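Local coordinates for protein sugar ABC transporter (PDB 4RXT) that binds an arabinopyranose sugar and probably serves as the solute-binding protein of a carbohydrate ABC transporter, at residues A[134-139]-A[166-171]. Numbering follows the deposited sequence.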
ATOM      1  N   ASP A 134      20.193 -13.748  -7.405  1.00 13.72           N
ATOM      2  CA  ASP A 134      20.245 -12.378  -6.902  1.00 14.17           C
ATOM      3  C   ASP A 134      18.917 -11.687  -7.046  1.00 12.42           C
ATOM      4  O   ASP A 134      18.275 -11.753  -8.078  1.00 12.94           O
ATOM      5  CB  ASP A 134      21.308 -11.548  -7.614  1.00 15.44           C
ATOM      6  CG  ASP A 134      22.719 -12.033  -7.345  1.00 18.00           C
ATOM      7  OD1 ASP A 134      22.881 -12.937  -6.504  1.00 21.23           O
ATOM      8  OD2 ASP A 134      23.659 -11.458  -7.949  1.00 18.82           O
ATOM      9  N   VAL A 135      18.473 -11.072  -5.960  1.00 11.67           N
ATOM     10  CA  VAL A 135      17.201 -10.366  -5.960  1.00 11.32           C
ATOM     11  C   VAL A 135      17.373  -8.963  -5.402  1.00 10.66           C
ATOM     12  O   VAL A 135      18.361  -8.657  -4.721  1.00 13.28           O
ATOM     13  CB  VAL A 135      16.120 -11.144  -5.176  1.00 12.76           C
ATOM     14  CG1 VAL A 135      15.973 -12.528  -5.796  1.00 14.10           C
ATOM     15  CG2 VAL A 135      16.369 -11.193  -3.657  1.00 16.40           C
ATOM     16  N   VAL A 136      16.382  -8.118  -5.689  1.00 10.39           N
ATOM     17  CA  VAL A 136      16.361  -6.736  -5.251  1.00 11.44           C
ATOM     18  C   VAL A 136      14.989  -6.355  -4.700  1.00 10.94           C
ATOM     19  O   VAL A 136      13.997  -6.978  -5.015  1.00 11.23           O
ATOM     20  CB  VAL A 136      16.794  -5.749  -6.373  1.00 13.17           C
ATOM     21  CG1 VAL A 136      18.172  -6.117  -6.893  1.00 13.90           C
ATOM     22  CG2 VAL A 136      15.822  -5.680  -7.518  1.00 15.68           C
ATOM     23  N   ILE A 137      14.977  -5.355  -3.829  1.00 10.04           N
ATOM     24  CA  ILE A 137      13.779  -4.745  -3.356  1.00 12.39           C
ATOM     25  C   ILE A 137      13.829  -3.253  -3.704  1.00 11.49           C
ATOM     26  O   ILE A 137      14.844  -2.583  -3.570  1.00 11.28           O
ATOM     27  CB  ILE A 137      13.513  -4.999  -1.837  1.00 13.77           C
ATOM     28  CG1 ILE A 137      12.253  -4.280  -1.368  1.00 13.89           C
ATOM     29  CG2 ILE A 137      14.706  -4.615  -0.992  1.00 14.81           C
ATOM     30  CD1 ILE A 137      11.777  -4.642   0.027  1.00 16.39           C
ATOM     31  N   ILE A 138      12.691  -2.761  -4.187  1.00 10.80           N
ATOM     32  CA  ILE A 138      12.533  -1.362  -4.525  1.00 10.27           C
ATOM     33  C   ILE A 138      11.271  -0.836  -3.831  1.00 10.93           C
ATOM     34  O   ILE A 138      10.160  -1.381  -4.020  1.00 13.48           O
ATOM     35  CB  ILE A 138      12.460  -1.122  -6.058  1.00 15.26           C
ATOM     36  CG1 ILE A 138      13.633  -1.791  -6.781  1.00 14.52           C
ATOM     37  CG2 ILE A 138      12.376   0.387  -6.355  1.00 18.42           C
ATOM     38  CD1 ILE A 138      13.467  -1.842  -8.281  1.00 18.23           C
ATOM     39  N   THR A 139      11.478   0.218  -3.053  1.00 10.69           N
ATOM     40  CA  THR A 139      10.506   0.854  -2.165  1.00 11.31           C
ATOM     41  C   THR A 139      10.235   2.291  -2.626  1.00 11.46           C
ATOM     42  O   THR A 139      11.148   3.040  -2.947  1.00 12.86           O
ATOM     43  CB  THR A 139      10.991   0.804  -0.686  1.00 12.59           C
ATOM     44  OG1 THR A 139      11.203  -0.562  -0.330  1.00 14.64           O
ATOM     45  CG2 THR A 139       9.987   1.433   0.246  1.00 15.24           C
ATOM     46  N   LYS A 166      19.977 -14.063  -2.757  1.00 13.51           N
ATOM     47  CA  LYS A 166      20.883 -13.077  -2.199  1.00 14.16           C
ATOM     48  C   LYS A 166      20.286 -11.695  -2.522  1.00 15.34           C
ATOM     49  O   LYS A 166      20.089 -11.367  -3.682  1.00 13.81           O
ATOM     50  CB  LYS A 166      22.281 -13.245  -2.811  1.00 16.81           C
ATOM     51  CG  LYS A 166      23.304 -12.187  -2.364  1.00 18.70           C
ATOM     52  CD  LYS A 166      24.694 -12.347  -2.975  1.00 28.47           C
ATOM     53  CE  LYS A 166      25.723 -11.606  -2.133  1.00 43.39           C
ATOM     54  NZ  LYS A 166      26.975 -11.299  -2.872  1.00 47.70           N
ATOM     55  N   VAL A 167      20.037 -10.887  -1.491  1.00 14.27           N
ATOM     56  CA  VAL A 167      19.591  -9.520  -1.667  1.00 14.02           C
ATOM     57  C   VAL A 167      20.782  -8.641  -2.005  1.00 13.22           C
ATOM     58  O   VAL A 167      21.651  -8.368  -1.153  1.00 22.50           O
ATOM     59  CB  VAL A 167      18.794  -8.991  -0.461  1.00 18.21           C
ATOM     60  CG1 VAL A 167      18.192  -7.639  -0.775  1.00 18.08           C
ATOM     61  CG2 VAL A 167      17.673  -9.942  -0.091  1.00 17.62           C
ATOM     62  N   VAL A 168      20.846  -8.203  -3.253  1.00 14.03           N
ATOM     63  CA  VAL A 168      21.963  -7.432  -3.774  1.00 15.94           C
ATOM     64  C   VAL A 168      21.689  -5.939  -3.908  1.00 15.25           C
ATOM     65  O   VAL A 168      22.600  -5.173  -4.133  1.00 20.02           O
ATOM     66  CB  VAL A 168      22.524  -8.009  -5.100  1.00 14.11           C
ATOM     67  CG1 VAL A 168      22.911  -9.465  -4.922  1.00 19.95           C
ATOM     68  CG2 VAL A 168      21.516  -7.897  -6.243  1.00 15.96           C
ATOM     69  N   ALA A 169      20.433  -5.534  -3.787  1.00 11.50           N
ATOM     70  CA  ALA A 169      20.088  -4.101  -3.777  1.00 12.68           C
ATOM     71  C   ALA A 169      18.804  -3.891  -3.009  1.00 12.58           C
ATOM     72  O   ALA A 169      17.886  -4.741  -3.034  1.00 14.03           O
ATOM     73  CB  ALA A 169      19.994  -3.512  -5.169  1.00 16.86           C
ATOM     74  N   ASP A 170      18.763  -2.755  -2.310  1.00 13.06           N
ATOM     75  CA  ASP A 170      17.629  -2.382  -1.471  1.00 13.42           C
ATOM     76  C   ASP A 170      17.477  -0.892  -1.699  1.00 12.89           C
ATOM     77  O   ASP A 170      18.207  -0.114  -1.125  1.00 16.25           O
ATOM     78  CB  ASP A 170      17.996  -2.769  -0.050  1.00 17.92           C
ATOM     79  CG  ASP A 170      16.957  -2.447   0.998  1.00 27.98           C
ATOM     80  OD1 ASP A 170      15.954  -1.755   0.778  1.00 27.37           O
ATOM     81  OD2 ASP A 170      17.207  -2.895   2.139  1.00 57.21           O
ATOM     82  N   LYS A 171      16.610  -0.520  -2.644  1.00 14.23           N
ATOM     83  CA  LYS A 171      16.599   0.840  -3.193  1.00 12.82           C
ATOM     84  C   LYS A 171      15.296   1.544  -2.874  1.00 11.00           C
ATOM     85  O   LYS A 171      14.236   0.888  -2.721  1.00 13.37           O
ATOM     86  CB  LYS A 171      16.782   0.818  -4.721  1.00 17.91           C
ATOM     87  CG  LYS A 171      18.166   0.419  -5.150  1.00 22.54           C
ATOM     88  CD  LYS A 171      19.048   1.635  -4.973  1.00 38.94           C
ATOM     89  CE  LYS A 171      20.379   1.534  -5.678  1.00 44.06           C
ATOM     90  NZ  LYS A 171      21.347   2.287  -4.839  1.00 52.32           N
TER
HETATM   91  O   HOH W   1      13.828  -0.967  -0.632  1.00 16.76           O
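Val136 CG1 packs 3.6 Å from Ala169 CB and also touches Val168 CG2. Leu187 of helix 177-190 packs on both Val136 and Ala169, and a methyl as small as that of Ala169 suits a place between strand and helix. Val168 turns its other methyl, CG1, to the carboxylate of Asp134, 3.5 Å from CG, while Asn191 hydrogen-bonds Asp134 OD2. On the other face Asp170 and Ile137 run side by side, with Asp170 OD1 3.6 Å from Ile137 CG2; with CG anti to the backbone N (chi1 179°), the carboxylate is carried along the isoleucine. Beta-branched Val136 and Ile137 suit extended backbone and set methyls against the neighbouring strand.

Beneath these side chains, parallel pairing alternates along the strands: Val135 N donates to Lys166 O (2.8 Å), Val135 O receives Val168 N, and Ile137 likewise uses both N and O, with Ala169 O and Lys171 N. From Val135 to Ile137 is two residues, but from Val167 to Asp170 is three; the extra one, Val168, has a nearly helical psi of -12° and forms a beta bulge. The pair belongs to a right-handed beta-alpha-beta crossover through helix 145-161, and strand 165-172 edges the sheet of one lobe of this periplasmic binding protein.

Where strand 133-139 ends, Lys171 O accepts both Thr139 N (2.9 Å) and a water. That water takes a hydrogen bond from Thr139 OG1 (2.7 Å) and gives one to Asp170 OD1, so it ties Thr139 to both Asp170 and Lys171. Arg151 of the crossover helix positions Asp170, salt-bridged to OD2.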